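Local coordinates for protein acyl-coenzyme A oxidase 1 (Yarrowia lipolytica, PDB 5Y9D) that oxidises 2,3-saturated acyl-CoAs to (2E)-enoyl-CoAs with FAD, passing the electrons to oxygen to give hydrogen peroxide in peroxisomal fatty acid beta-oxidation, at residues 25-30 against 662-667; 231-235 against 303-307; 312-318 against 460-465; 445-449 against 655-659. All blocks are in the same frame, centred on the assembly; numbering follows the deposited sequence.

Contact 1: residues 25-30 against 662-667; sequences TFTDPP and DGNVYE
Thr-25 meets Tyr-666 through its backbone: Thr-25 O lies 3.4 Å from Tyr-666 CD2, while its OG1 is hydrogen-bonded to Glu-181 of the second subunit. The Phe-26 side chain slides past that of Tyr-666 in the opposite direction. Its CG stands anti to the backbone N (chi1 -167°), which brings CD1 to 3.7 Å from Tyr-666 CB and CZ to 3.5 Å from Glu-667 CA. Replacing this ring by an alanine is likely to open a gap beside helix 665-676 and remove one packing surface from Ile-200 of the second subunit. Pro-29 points at the other segment and crosses the Tyr-666 side chain at about a right angle, its CG 3.4 Å from Tyr-666 CD2. At Pro-30 the ring CG comes within 4.1 Å of Asn-664 CG, and CA makes a CA-H...O contact with Asp-662 O at 3.5 Å. The ring of Tyr-666 is thus packed by Thr-25 and Pro-29, while its OH bonds Arg-337, a residue of the FAD pocket. Helix 665-676 is entered through an Asx turn, in which Asp-662 OD1 accepts from Asn-664 N at 3.1 Å, followed by an inverse gamma turn centred on Asn-664.

Contact 2: residues 231-235 against 303-307; sequences GTRNF and LTYGA
Thr-304 makes the main approach to strand 228-238, its methyl CG2 lying 3.9 Å from Thr-232 O and 4.5 Å from Arg-233 CD. Its chi1 of 24° departs from a staggered rotamer, and OG1 sits 3.7 Å above one face of the Tyr-305 ring, offset toward the rim. Tyr-305 turns its CG anti to its own carbonyl carbon, an orientation that carries the ring back to the strand, where OH approaches Thr-232 CB at 4.0 Å. The two side chains cross at about a right angle. The OG1 of Thr-232 is hydrogen-bonded to Leu-177 O, a residue that the Tyr-305 side chain also touches, and its methyl lies near the tyrosine hydroxyl. Arg-233 starts out away from the other segment but folds back along its own strand: NH1 donates to Thr-232 O at 3.1 Å with an N-H...O angle of 144°, coming from above the carbonyl plane. Asn-234 directs its amide across the interface, yet ND2 stays 3.6 Å from Thr-304 O, too long for a hydrogen bond. The contact therefore joins the beta-sheet middle domain to the approach to helix 306-334 by a methyl, a phenol hydroxyl and an amide, in loose contact. This chemistry is consistent with a light junction that relies on fit, since none of these polar groups bonds across it.

Contact 3: residues 312-318 against 460-465; sequences RVSMIAD and QCTWEG. With FAD (flavin-adenine dinucleotide), chain C.
Met-315 pushes its methyl against Glu-464, the probable proton acceptor by similarity: CE lies 3.2 Å from Glu-464 CD. The same methyl is 3.8 Å from Trp-463 CD1, and SD stands at the edge of the indole, 5.0 Å from the centroid of its five-membered ring, a Met-aromatic contact. Along the other rim of that indole lies the cofactor, with FAD C6 in the ring plane and 3.2 Å from Trp-463 CE3. Trp-463 takes a chi1 of 75°, with CG between the backbone N and the carbonyl carbon, and in this way its ring stands between the flavin and the methionine. Behind this shell, Arg-312 reaches across with a chain extended from CG to NE, and NE donates to Glu-464 O at 2.8 Å in a bent bond (N-H...O 133°); a weak second bond comes from NH2 to the same oxygen. Gln-460 bends at chi2, so that NE2 meets Asp-318 OD2 on the anti side at 3.1 Å (N-H...O angle 157°), while OE1 takes a weak bond from Trp-463 NE1. Asp-318 is in turn held by a salt bridge from its OD1 to Arg-125. Farther out, Lys-421 NZ is hydrogen-bonded to the carbonyls of Gln-460, Trp-463 and Gly-465, tying the loop to helix 400-437. Arg-312 NE remains 5.2 Å from Glu-464 OE1. The chemistry implies that the arginine fixes the backbone of the glutamate and not its carboxylate, which across these two segments is met by the methionine methyl, while Asn-133 and Leu-134 of helix 122-142 also touch the glutamate side chain.

Contact 4: residues 445-449 against 655-659; sequences SGYNG and NAPIG
One hydrogen bond spans the two loops: Ile-658 N donates to Asn-448 OD1 at 3.1 Å, nearly straight at 166°, with the donor tilted 23° from the carbonyl plane. Asn-448 sets its CG anti to the carbonyl carbon (chi1 -68°), which swings the amide toward Pro-657 and Ile-658, and its other end, ND2, is hydrogen-bonded to His-442 O. The amide thus bridges two backbones, and a leucine in its place would probably leave Ile-658 N and His-442 O without these partners. A weaker polar contact is the CA-H...O approach of Ala-656 CA to Tyr-447 O, 3.6 Å long. Both backbones fold as short 3-10 turns, 446-448 leading to helix 450-457 and 657-658 lying between helices 651-654 and 665-676, so the contact joins two helix-connecting loops, one in the C-alpha1 part of the chain and one in the C-terminal oxidase part. Packing of carbon on oxygen fills in the rest. Pro-657 CD lies 3.3 Å from Tyr-447 O and equally 3.3 Å from Asn-448 OD1, and Ala-656 CB sits 3.4 Å from Asn-448 O. The Ile-658 side chain crosses the asparagine amide at about a right angle, CG1 3.6 Å from Asn-448 CG, while Ile-329 and Tyr-333 of helix 306-334 also pack on Ile-658. Tyr-447 turns its ring end away from the other loop, and its OH is hydrogen-bonded to Asp-81, to Asn-677 and to the backbone N of Lys-258 in the second subunit.

How the contacts relate
Contacts 1 and 4 are neighbours, their centres 14 Å apart, and they meet where Val-665 CG1 packs 3.3 Å from Ile-658 CG2; both also touch the second subunit. Contacts 2 and 3 share helix 306-334, with nearest atoms about 5 Å apart, and contact 3 holds Glu-464, the proton acceptor by similarity, and lines the FAD pocket. The Tyr-305 side chain of contact 2 is about 9 Å from that of Glu-464, and the Tyr-666 side chain of contact 1 about 7 Å from a bound FAD. Contacts 1 and 2 fall on opposite sides of the chain's centre, 54 Å apart between centres. Along the chain, contact 1 encloses the other three, and contacts 3 and 4 interleave.

Contact 1: residues 25-30 against 662-667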
loop_
_atom_site.group_PDB
_atom_site.type_symbol
_atom_site.label_atom_id
_atom_site.label_comp_id
_atom_site.label_asym_id
_atom_site.label_seq_id
_atom_site.Cartn_x
_atom_site.Cartn_y
_atom_site.Cartn_z
ATOM N N THR A 25 -13.413 20.394 -21.431
ATOM C CA THR A 25 -12.921 19.526 -20.400
ATOM C C THR A 25 -12.157 20.362 -19.403
ATOM O O THR A 25 -12.222 20.122 -18.227
ATOM C CB THR A 25 -11.967 18.465 -20.962
ATOM O OG1 THR A 25 -12.541 17.867 -22.113
ATOM C CG2 THR A 25 -11.726 17.392 -19.961
ATOM N N PHE A 26 -11.430 21.346 -19.893
ATOM C CA PHE A 26 -10.542 22.140 -19.062
ATOM C C PHE A 26 -11.298 23.089 -18.135
ATOM O O PHE A 26 -10.937 23.217 -16.978
ATOM C CB PHE A 26 -9.584 22.931 -19.946
ATOM C CG PHE A 26 -8.442 23.545 -19.199
ATOM C CD1 PHE A 26 -7.469 22.737 -18.609
ATOM C CD2 PHE A 26 -8.342 24.933 -19.077
ATOM C CE1 PHE A 26 -6.419 23.300 -17.915
ATOM C CE2 PHE A 26 -7.293 25.502 -18.386
ATOM C CZ PHE A 26 -6.327 24.682 -17.806
ATOM N N THR A 27 -12.370 23.701 -18.632
ATOM C CA THR A 27 -13.075 24.750 -17.909
ATOM C C THR A 27 -14.308 24.256 -17.164
ATOM O O THR A 27 -14.924 24.984 -16.403
ATOM C CB THR A 27 -13.507 25.878 -18.892
ATOM O OG1 THR A 27 -14.370 25.335 -19.919
ATOM C CG2 THR A 27 -12.248 26.543 -19.537
ATOM N N ASP A 28 -14.684 23.010 -17.385
ATOM C CA ASP A 28 -15.864 22.447 -16.752
ATOM C C ASP A 28 -15.765 22.222 -15.243
ATOM O O ASP A 28 -16.739 22.432 -14.545
ATOM C CB ASP A 28 -16.227 21.126 -17.431
ATOM C CG ASP A 28 -17.672 20.764 -17.233
ATOM O OD1 ASP A 28 -18.556 21.573 -17.603
ATOM O OD2 ASP A 28 -17.917 19.678 -16.686
ATOM N N PRO A 29 -14.598 21.782 -14.732
ATOM C CA PRO A 29 -14.597 21.366 -13.330
ATOM C C PRO A 29 -15.084 22.373 -12.294
ATOM O O PRO A 29 -15.813 22.002 -11.368
ATOM C CB PRO A 29 -13.144 20.999 -13.089
ATOM C CG PRO A 29 -12.667 20.490 -14.414
ATOM C CD PRO A 29 -13.356 21.377 -15.423
ATOM N N PRO A 30 -14.712 23.645 -12.431
ATOM C CA PRO A 30 -15.150 24.517 -11.333
ATOM C C PRO A 30 -16.627 24.823 -11.417
ATOM O O PRO A 30 -17.289 25.091 -10.392
ATOM C CB PRO A 30 -14.306 25.774 -11.498
ATOM C CG PRO A 30 -13.851 25.749 -12.909
ATOM C CD PRO A 30 -13.761 24.310 -13.330
ATOM N N ASP A 662 -12.162 24.851 -4.911
ATOM C CA ASP A 662 -12.964 25.441 -5.981
ATOM C C ASP A 662 -13.044 24.535 -7.204
ATOM O O ASP A 662 -13.792 24.830 -8.146
ATOM C CB ASP A 662 -12.444 26.837 -6.355
ATOM C CG ASP A 662 -11.087 26.814 -7.115
ATOM O OD1 ASP A 662 -10.488 25.721 -7.292
ATOM O OD2 ASP A 662 -10.621 27.923 -7.546
ATOM N N GLY A 663 -12.275 23.441 -7.206
ATOM C CA GLY A 663 -12.484 22.387 -8.194
ATOM C C GLY A 663 -11.834 22.645 -9.532
ATOM O O GLY A 663 -12.065 21.891 -10.501
ATOM N N ASN A 664 -10.990 23.671 -9.612
ATOM C CA ASN A 664 -10.347 24.003 -10.887
ATOM C C ASN A 664 -9.145 23.101 -11.043
ATOM O O ASN A 664 -7.994 23.524 -11.077
ATOM C CB ASN A 664 -9.976 25.481 -10.954
ATOM C CG ASN A 664 -9.815 25.986 -12.381
ATOM O OD1 ASN A 664 -9.775 25.217 -13.350
ATOM N ND2 ASN A 664 -9.712 27.294 -12.514
ATOM N N VAL A 665 -9.458 21.825 -11.135
ATOM C CA VAL A 665 -8.492 20.748 -10.951
ATOM C C VAL A 665 -7.383 20.802 -11.988
ATOM O O VAL A 665 -6.215 20.659 -11.672
ATOM C CB VAL A 665 -9.220 19.401 -11.057
ATOM C CG1 VAL A 665 -8.221 18.263 -11.107
ATOM C CG2 VAL A 665 -10.156 19.241 -9.893
ATOM N N TYR A 666 -7.768 21.021 -13.230
ATOM C CA TYR A 666 -6.876 20.868 -14.364
ATOM C C TYR A 666 -5.975 22.072 -14.523
ATOM O O TYR A 666 -4.801 21.935 -14.789
ATOM C CB TYR A 666 -7.716 20.639 -15.624
ATOM C CG TYR A 666 -8.488 19.333 -15.642
ATOM C CD1 TYR A 666 -7.842 18.131 -15.418
ATOM C CD2 TYR A 666 -9.858 19.291 -15.929
ATOM C CE1 TYR A 666 -8.525 16.924 -15.465
ATOM C CE2 TYR A 666 -10.553 18.094 -15.977
ATOM C CZ TYR A 666 -9.884 16.897 -15.750
ATOM O OH TYR A 666 -10.529 15.639 -15.795
ATOM N N GLU A 667 -6.524 23.257 -14.310
ATOM C CA GLU A 667 -5.723 24.454 -14.339
ATOM C C GLU A 667 -4.650 24.377 -13.261
ATOM O O GLU A 667 -3.450 24.548 -13.554
ATOM C CB GLU A 667 -6.581 25.722 -14.189
ATOM C CG GLU A 667 -5.763 27.004 -14.361
ATOM C CD GLU A 667 -6.514 28.087 -15.109
ATOM O OE1 GLU A 667 -7.721 28.299 -14.787
ATOM O OE2 GLU A 667 -5.902 28.705 -16.040
#

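Contact 2: residues 231-235 against 303-307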
loop_
_atom_site.group_PDB
_atom_site.type_symbol
_atom_site.label_atom_id
_atom_site.label_comp_id
_atom_site.label_asym_id
_atom_site.label_seq_id
_atom_site.Cartn_x
_atom_site.Cartn_y
_atom_site.Cartn_z
ATOM N N GLY A 231 15.032 -7.359 34.824
ATOM C CA GLY A 231 14.171 -6.953 33.732
ATOM C C GLY A 231 14.503 -5.623 33.070
ATOM O O GLY A 231 15.464 -4.934 33.399
ATOM N N THR A 232 13.642 -5.239 32.144
ATOM C CA THR A 232 13.833 -4.048 31.345
ATOM C C THR A 232 13.452 -2.766 32.067
ATOM O O THR A 232 12.341 -2.600 32.514
ATOM C CB THR A 232 13.016 -4.150 30.059
ATOM O OG1 THR A 232 13.421 -5.310 29.348
ATOM C CG2 THR A 232 13.234 -2.945 29.191
ATOM N N ARG A 233 14.396 -1.844 32.100
ATOM C CA ARG A 233 14.337 -0.642 32.892
ATOM C C ARG A 233 14.741 0.574 32.048
ATOM O O ARG A 233 15.163 0.424 30.927
ATOM C CB ARG A 233 15.229 -0.792 34.110
ATOM C CG ARG A 233 14.519 -1.061 35.421
ATOM C CD ARG A 233 13.129 -1.635 35.282
ATOM N NE ARG A 233 12.882 -2.646 36.296
ATOM C CZ ARG A 233 11.965 -3.600 36.203
ATOM N NH1 ARG A 233 11.185 -3.682 35.143
ATOM N NH2 ARG A 233 11.829 -4.477 37.176
ATOM N N ASN A 234 14.546 1.770 32.582
ATOM C CA ASN A 234 14.724 3.026 31.872
ATOM C C ASN A 234 15.916 3.851 32.317
ATOM O O ASN A 234 15.995 4.190 33.464
ATOM C CB ASN A 234 13.503 3.876 32.180
ATOM C CG ASN A 234 12.515 3.884 31.069
ATOM O OD1 ASN A 234 12.831 3.481 29.974
ATOM N ND2 ASN A 234 11.318 4.344 31.338
ATOM N N PHE A 235 16.812 4.246 31.423
ATOM C CA PHE A 235 17.931 5.100 31.864
ATOM C C PHE A 235 18.139 6.266 30.916
ATOM O O PHE A 235 17.982 6.111 29.722
ATOM C CB PHE A 235 19.231 4.290 31.968
ATOM C CG PHE A 235 19.051 2.931 32.587
ATOM C CD1 PHE A 235 18.457 1.897 31.881
ATOM C CD2 PHE A 235 19.477 2.683 33.891
ATOM C CE1 PHE A 235 18.262 0.647 32.472
ATOM C CE2 PHE A 235 19.311 1.434 34.489
ATOM C CZ PHE A 235 18.701 0.405 33.781
ATOM N N LEU A 303 4.604 0.123 33.366
ATOM C CA LEU A 303 4.560 1.557 33.106
ATOM C C LEU A 303 5.945 2.102 32.784
ATOM O O LEU A 303 6.200 3.297 32.938
ATOM C CB LEU A 303 3.945 2.302 34.302
ATOM C CG LEU A 303 2.587 1.813 34.852
ATOM C CD1 LEU A 303 1.859 2.958 35.540
ATOM C CD2 LEU A 303 1.683 1.188 33.800
ATOM N N THR A 304 6.832 1.208 32.345
ATOM C CA THR A 304 8.069 1.588 31.664
ATOM C C THR A 304 7.764 2.022 30.220
ATOM O O THR A 304 8.502 2.826 29.639
ATOM C CB THR A 304 9.108 0.435 31.681
ATOM O OG1 THR A 304 8.437 -0.822 31.830
ATOM C CG2 THR A 304 10.081 0.597 32.847
ATOM N N TYR A 305 6.662 1.504 29.665
ATOM C CA TYR A 305 6.201 1.837 28.308
ATOM C C TYR A 305 4.991 2.775 28.338
ATOM O O TYR A 305 4.160 2.744 27.440
ATOM C CB TYR A 305 5.831 0.556 27.557
ATOM C CG TYR A 305 6.741 -0.611 27.873
ATOM C CD1 TYR A 305 8.052 -0.637 27.414
ATOM C CD2 TYR A 305 6.293 -1.684 28.634
ATOM C CE1 TYR A 305 8.897 -1.697 27.704
ATOM C CE2 TYR A 305 7.127 -2.753 28.925
ATOM C CZ TYR A 305 8.432 -2.755 28.465
ATOM O OH TYR A 305 9.264 -3.821 28.756
ATOM N N GLY A 306 4.898 3.610 29.367
ATOM C CA GLY A 306 3.776 4.530 29.518
ATOM C C GLY A 306 3.649 5.547 28.397
ATOM O O GLY A 306 2.534 5.902 27.994
ATOM N N ALA A 307 4.794 6.006 27.890
ATOM C CA ALA A 307 4.855 6.997 26.789
ATOM C C ALA A 307 4.310 6.456 25.458
ATOM O O ALA A 307 3.771 7.216 24.638
ATOM C CB ALA A 307 6.290 7.501 26.604
#

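Contact 3: residues 312-318 against 460-465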
loop_
_atom_site.group_PDB
_atom_site.type_symbol
_atom_site.label_atom_id
_atom_site.label_comp_id
_atom_site.label_asym_id
_atom_site.label_seq_id
_atom_site.Cartn_x
_atom_site.Cartn_y
_atom_site.Cartn_z
ATOM N N ARG A 312 -0.054 5.863 20.704
ATOM C CA ARG A 312 -0.980 4.913 20.104
ATOM C C ARG A 312 -2.335 5.569 20.039
ATOM O O ARG A 312 -3.038 5.427 19.045
ATOM C CB ARG A 312 -1.107 3.632 20.919
ATOM C CG ARG A 312 -0.002 2.665 20.653
ATOM C CD ARG A 312 -0.170 1.371 21.414
ATOM N NE ARG A 312 1.113 0.683 21.331
ATOM C CZ ARG A 312 1.947 0.488 22.334
ATOM N NH1 ARG A 312 1.633 0.861 23.563
ATOM N NH2 ARG A 312 3.101 -0.109 22.101
ATOM N N VAL A 313 -2.675 6.274 21.119
ATOM C CA VAL A 313 -3.870 7.110 21.195
ATOM C C VAL A 313 -3.809 8.221 20.180
ATOM O O VAL A 313 -4.777 8.476 19.450
ATOM C CB VAL A 313 -4.035 7.720 22.602
ATOM C CG1 VAL A 313 -4.963 8.932 22.585
ATOM C CG2 VAL A 313 -4.543 6.669 23.566
ATOM N N SER A 314 -2.657 8.877 20.106
ATOM C CA SER A 314 -2.476 9.923 19.102
ATOM C C SER A 314 -2.546 9.354 17.678
ATOM O O SER A 314 -2.964 10.047 16.773
ATOM C CB SER A 314 -1.173 10.683 19.329
ATOM O OG SER A 314 -1.302 11.999 18.824
ATOM N N MET A 315 -2.177 8.088 17.487
ATOM C CA MET A 315 -2.322 7.434 16.162
ATOM C C MET A 315 -3.753 7.119 15.680
ATOM O O MET A 315 -3.967 6.903 14.474
ATOM C CB MET A 315 -1.475 6.179 16.094
ATOM C CG MET A 315 -0.021 6.515 15.870
ATOM S SD MET A 315 1.041 5.091 16.095
ATOM C CE MET A 315 2.447 5.874 16.856
ATOM N N ILE A 316 -4.721 7.089 16.592
ATOM C CA ILE A 316 -6.079 6.875 16.182
ATOM C C ILE A 316 -6.534 8.164 15.469
ATOM O O ILE A 316 -7.201 8.112 14.449
ATOM C CB ILE A 316 -6.994 6.483 17.348
ATOM C CG1 ILE A 316 -6.490 5.223 18.052
ATOM C CG2 ILE A 316 -8.390 6.152 16.862
ATOM C CD1 ILE A 316 -6.889 5.170 19.514
ATOM N N ALA A 317 -6.117 9.306 15.973
ATOM C CA ALA A 317 -6.472 10.590 15.382
ATOM C C ALA A 317 -5.760 10.804 14.063
ATOM O O ALA A 317 -6.381 11.245 13.104
ATOM C CB ALA A 317 -6.150 11.725 16.349
ATOM N N ASP A 318 -4.461 10.506 14.000
ATOM C CA ASP A 318 -3.761 10.627 12.729
ATOM C C ASP A 318 -4.541 9.888 11.680
ATOM O O ASP A 318 -4.790 10.430 10.628
ATOM C CB ASP A 318 -2.340 10.063 12.743
ATOM C CG ASP A 318 -1.467 10.659 13.812
ATOM O OD1 ASP A 318 -1.704 11.823 14.206
ATOM O OD2 ASP A 318 -0.544 9.934 14.258
ATOM N N GLN A 460 3.335 3.723 10.562
ATOM C CA GLN A 460 2.412 3.765 11.680
ATOM C C GLN A 460 1.816 2.406 12.005
ATOM O O GLN A 460 1.387 2.179 13.110
ATOM C CB GLN A 460 1.295 4.770 11.427
ATOM C CG GLN A 460 1.782 6.177 11.176
ATOM C CD GLN A 460 1.539 7.090 12.338
ATOM O OE1 GLN A 460 2.445 7.440 13.064
ATOM N NE2 GLN A 460 0.314 7.479 12.519
ATOM N N CYS A 461 1.756 1.529 11.016
ATOM C CA CYS A 461 1.257 0.184 11.195
ATOM C C CYS A 461 2.301 -0.738 11.774
ATOM O O CYS A 461 2.039 -1.891 12.016
ATOM C CB CYS A 461 0.782 -0.389 9.873
ATOM S SG CYS A 461 -0.568 0.488 9.103
ATOM N N THR A 462 3.510 -0.224 11.922
ATOM C CA THR A 462 4.641 -1.000 12.382
ATOM C C THR A 462 5.211 -0.550 13.707
ATOM O O THR A 462 5.486 -1.352 14.557
ATOM C CB THR A 462 5.746 -0.938 11.323
ATOM O OG1 THR A 462 5.260 -1.520 10.119
ATOM C CG2 THR A 462 6.984 -1.649 11.766
ATOM N N TRP A 463 5.450 0.740 13.841
ATOM C CA TRP A 463 6.100 1.289 15.018
ATOM C C TRP A 463 5.182 1.571 16.185
ATOM O O TRP A 463 3.990 1.666 16.028
ATOM C CB TRP A 463 6.954 2.501 14.671
ATOM C CG TRP A 463 6.194 3.739 14.396
ATOM C CD1 TRP A 463 4.897 3.972 14.666
ATOM C CD2 TRP A 463 6.693 4.922 13.776
ATOM N NE1 TRP A 463 4.550 5.221 14.274
ATOM C CE2 TRP A 463 5.640 5.832 13.722
ATOM C CE3 TRP A 463 7.933 5.301 13.274
ATOM C CZ2 TRP A 463 5.782 7.096 13.170
ATOM C CZ3 TRP A 463 8.073 6.549 12.743
ATOM C CH2 TRP A 463 7.006 7.434 12.691
ATOM N N GLU A 464 5.768 1.721 17.359
ATOM C CA GLU A 464 5.002 1.828 18.581
ATOM C C GLU A 464 4.011 0.664 18.724
ATOM O O GLU A 464 2.848 0.857 19.125
ATOM C CB GLU A 464 4.261 3.139 18.600
ATOM C CG GLU A 464 5.137 4.361 18.689
ATOM C CD GLU A 464 4.435 5.486 19.396
ATOM O OE1 GLU A 464 3.366 5.204 20.002
ATOM O OE2 GLU A 464 4.949 6.630 19.344
ATOM N N GLY A 465 4.501 -0.537 18.387
ATOM C CA GLY A 465 3.730 -1.748 18.346
ATOM C C GLY A 465 3.409 -2.156 16.926
ATOM O O GLY A 465 2.687 -1.457 16.227
HETATM P PA FAD C . 9.384 -8.007 15.046
HETATM O O1A FAD C . 10.698 -8.588 14.757
HETATM O O2A FAD C . 8.832 -7.995 16.404
HETATM O O5B FAD C . 8.341 -8.712 14.113
HETATM C C5B FAD C . 8.605 -9.142 12.791
HETATM C C4B FAD C . 7.361 -9.782 12.197
HETATM O O4B FAD C . 7.046 -10.969 12.904
HETATM C C3B FAD C . 6.155 -8.887 12.326
HETATM O O3B FAD C . 5.400 -8.939 11.134
HETATM C C2B FAD C . 5.324 -9.487 13.420
HETATM O O2B FAD C . 3.954 -9.316 13.129
HETATM C C1B FAD C . 5.724 -10.939 13.401
HETATM N N9A FAD C . 5.681 -11.460 14.771
HETATM C C8A FAD C . 6.454 -11.077 15.778
HETATM N N7A FAD C . 6.149 -11.742 16.892
HETATM C C5A FAD C . 5.152 -12.576 16.604
HETATM C C6A FAD C . 4.341 -13.574 17.330
HETATM N N6A FAD C . 4.540 -13.829 18.626
HETATM N N1A FAD C . 3.402 -14.225 16.649
HETATM C C2A FAD C . 3.190 -13.989 15.367
HETATM N N3A FAD C . 3.871 -13.105 14.648
HETATM C C4A FAD C . 4.848 -12.380 15.201
HETATM N N1 FAD C . 11.931 2.307 17.879
HETATM C C2 FAD C . 12.292 3.099 18.886
HETATM O O2 FAD C . 12.501 2.594 19.980
HETATM N N3 FAD C . 12.439 4.407 18.750
HETATM C C4 FAD C . 12.230 5.026 17.606
HETATM O O4 FAD C . 12.374 6.234 17.496
HETATM C C4X FAD C . 11.826 4.232 16.452
HETATM N N5 FAD C . 11.601 4.794 15.276
HETATM C C5X FAD C . 11.249 4.047 14.241
HETATM C C6 FAD C . 11.050 4.661 13.038
HETATM C C7 FAD C . 10.690 3.927 11.953
HETATM C C7M FAD C . 10.455 4.635 10.654
HETATM C C8 FAD C . 10.514 2.465 12.091
HETATM C C8M FAD C . 10.115 1.611 10.932
HETATM C C9 FAD C . 10.715 1.851 13.295
HETATM C C9A FAD C . 11.087 2.591 14.377
HETATM N N10 FAD C . 11.307 1.982 15.610
HETATM C C10 FAD C . 11.686 2.794 16.665
HETATM C "C1'" FAD C . 11.164 0.544 15.793
HETATM C "C2'" FAD C . 9.727 0.069 15.652
HETATM O "O2'" FAD C . 9.006 0.313 16.841
HETATM C "C3'" FAD C . 9.733 -1.408 15.342
HETATM O "O3'" FAD C . 9.794 -1.539 13.937
HETATM C "C4'" FAD C . 8.481 -2.120 15.786
HETATM O "O4'" FAD C . 8.443 -2.210 17.203
HETATM C "C5'" FAD C . 8.422 -3.510 15.175
HETATM O "O5'" FAD C . 9.460 -4.296 15.707
HETATM P P FAD C . 10.278 -5.348 14.876
HETATM O O1P FAD C . 10.645 -4.812 13.582
HETATM O O2P FAD C . 11.306 -5.808 15.810
HETATM O O3P FAD C . 9.284 -6.519 14.537
#

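Contact 4: residues 445-449 against 655-659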
loop_
_atom_site.group_PDB
_atom_site.type_symbol
_atom_site.label_atom_id
_atom_site.label_comp_id
_atom_site.label_asym_id
_atom_site.label_seq_id
_atom_site.Cartn_x
_atom_site.Cartn_y
_atom_site.Cartn_z
ATOM N N SER A 445 0.908 11.025 -9.601
ATOM C CA SER A 445 1.727 12.227 -9.644
ATOM C C SER A 445 2.033 12.618 -8.221
ATOM O O SER A 445 1.117 12.706 -7.390
ATOM C CB SER A 445 1.031 13.380 -10.312
ATOM O OG SER A 445 1.834 14.546 -10.168
ATOM N N GLY A 446 3.321 12.850 -7.961
ATOM C CA GLY A 446 3.801 13.199 -6.637
ATOM C C GLY A 446 3.066 14.383 -6.053
ATOM O O GLY A 446 2.810 14.430 -4.855
ATOM N N TYR A 447 2.678 15.317 -6.905
ATOM C CA TYR A 447 2.065 16.544 -6.447
ATOM C C TYR A 447 0.669 16.377 -5.930
ATOM O O TYR A 447 0.179 17.250 -5.205
ATOM C CB TYR A 447 2.075 17.560 -7.557
ATOM C CG TYR A 447 3.444 17.678 -8.104
ATOM C CD1 TYR A 447 4.505 18.009 -7.257
ATOM C CD2 TYR A 447 3.712 17.419 -9.449
ATOM C CE1 TYR A 447 5.798 18.112 -7.749
ATOM C CE2 TYR A 447 5.001 17.539 -9.946
ATOM C CZ TYR A 447 6.038 17.892 -9.102
ATOM O OH TYR A 447 7.322 18.001 -9.560
ATOM N N ASN A 448 0.029 15.260 -6.287
ATOM C CA ASN A 448 -1.282 14.985 -5.724
ATOM C C ASN A 448 -1.231 14.226 -4.424
ATOM O O ASN A 448 -2.258 14.048 -3.781
ATOM C CB ASN A 448 -2.228 14.398 -6.745
ATOM C CG ASN A 448 -2.591 15.417 -7.805
ATOM O OD1 ASN A 448 -3.142 16.484 -7.518
ATOM N ND2 ASN A 448 -2.214 15.132 -9.020
ATOM N N GLY A 449 -0.028 13.858 -3.992
ATOM C CA GLY A 449 0.217 13.626 -2.566
ATOM C C GLY A 449 0.171 12.189 -2.087
ATOM O O GLY A 449 0.566 11.908 -0.982
ATOM N N ASN A 655 -2.901 20.178 0.025
ATOM C CA ASN A 655 -1.617 20.091 -0.630
ATOM C C ASN A 655 -1.667 19.221 -1.902
ATOM O O ASN A 655 -0.781 18.395 -2.163
ATOM C CB ASN A 655 -0.567 19.620 0.365
ATOM C CG ASN A 655 0.824 19.950 -0.090
ATOM O OD1 ASN A 655 1.802 19.321 0.314
ATOM N ND2 ASN A 655 0.920 20.928 -0.964
ATOM N N ALA A 656 -2.703 19.425 -2.705
ATOM C CA ALA A 656 -2.883 18.642 -3.936
ATOM C C ALA A 656 -3.807 19.357 -4.932
ATOM O O ALA A 656 -4.977 19.527 -4.654
ATOM C CB ALA A 656 -3.438 17.235 -3.623
ATOM N N PRO A 657 -3.271 19.736 -6.100
ATOM C CA PRO A 657 -4.049 20.492 -7.056
ATOM C C PRO A 657 -5.391 19.872 -7.338
ATOM O O PRO A 657 -6.357 20.605 -7.359
ATOM C CB PRO A 657 -3.192 20.518 -8.327
ATOM C CG PRO A 657 -2.014 19.661 -8.066
ATOM C CD PRO A 657 -1.937 19.386 -6.605
ATOM N N ILE A 658 -5.485 18.556 -7.503
ATOM C CA ILE A 658 -6.783 17.965 -7.893
ATOM C C ILE A 658 -7.796 17.871 -6.744
ATOM O O ILE A 658 -8.924 17.385 -6.924
ATOM C CB ILE A 658 -6.632 16.577 -8.578
ATOM C CG1 ILE A 658 -6.188 15.539 -7.569
ATOM C CG2 ILE A 658 -5.686 16.627 -9.776
ATOM C CD1 ILE A 658 -6.275 14.126 -8.108
ATOM N N GLY A 659 -7.392 18.337 -5.570
ATOM C CA GLY A 659 -8.236 18.358 -4.395
ATOM C C GLY A 659 -8.562 19.774 -3.997
ATOM O O GLY A 659 -9.043 20.016 -2.877
#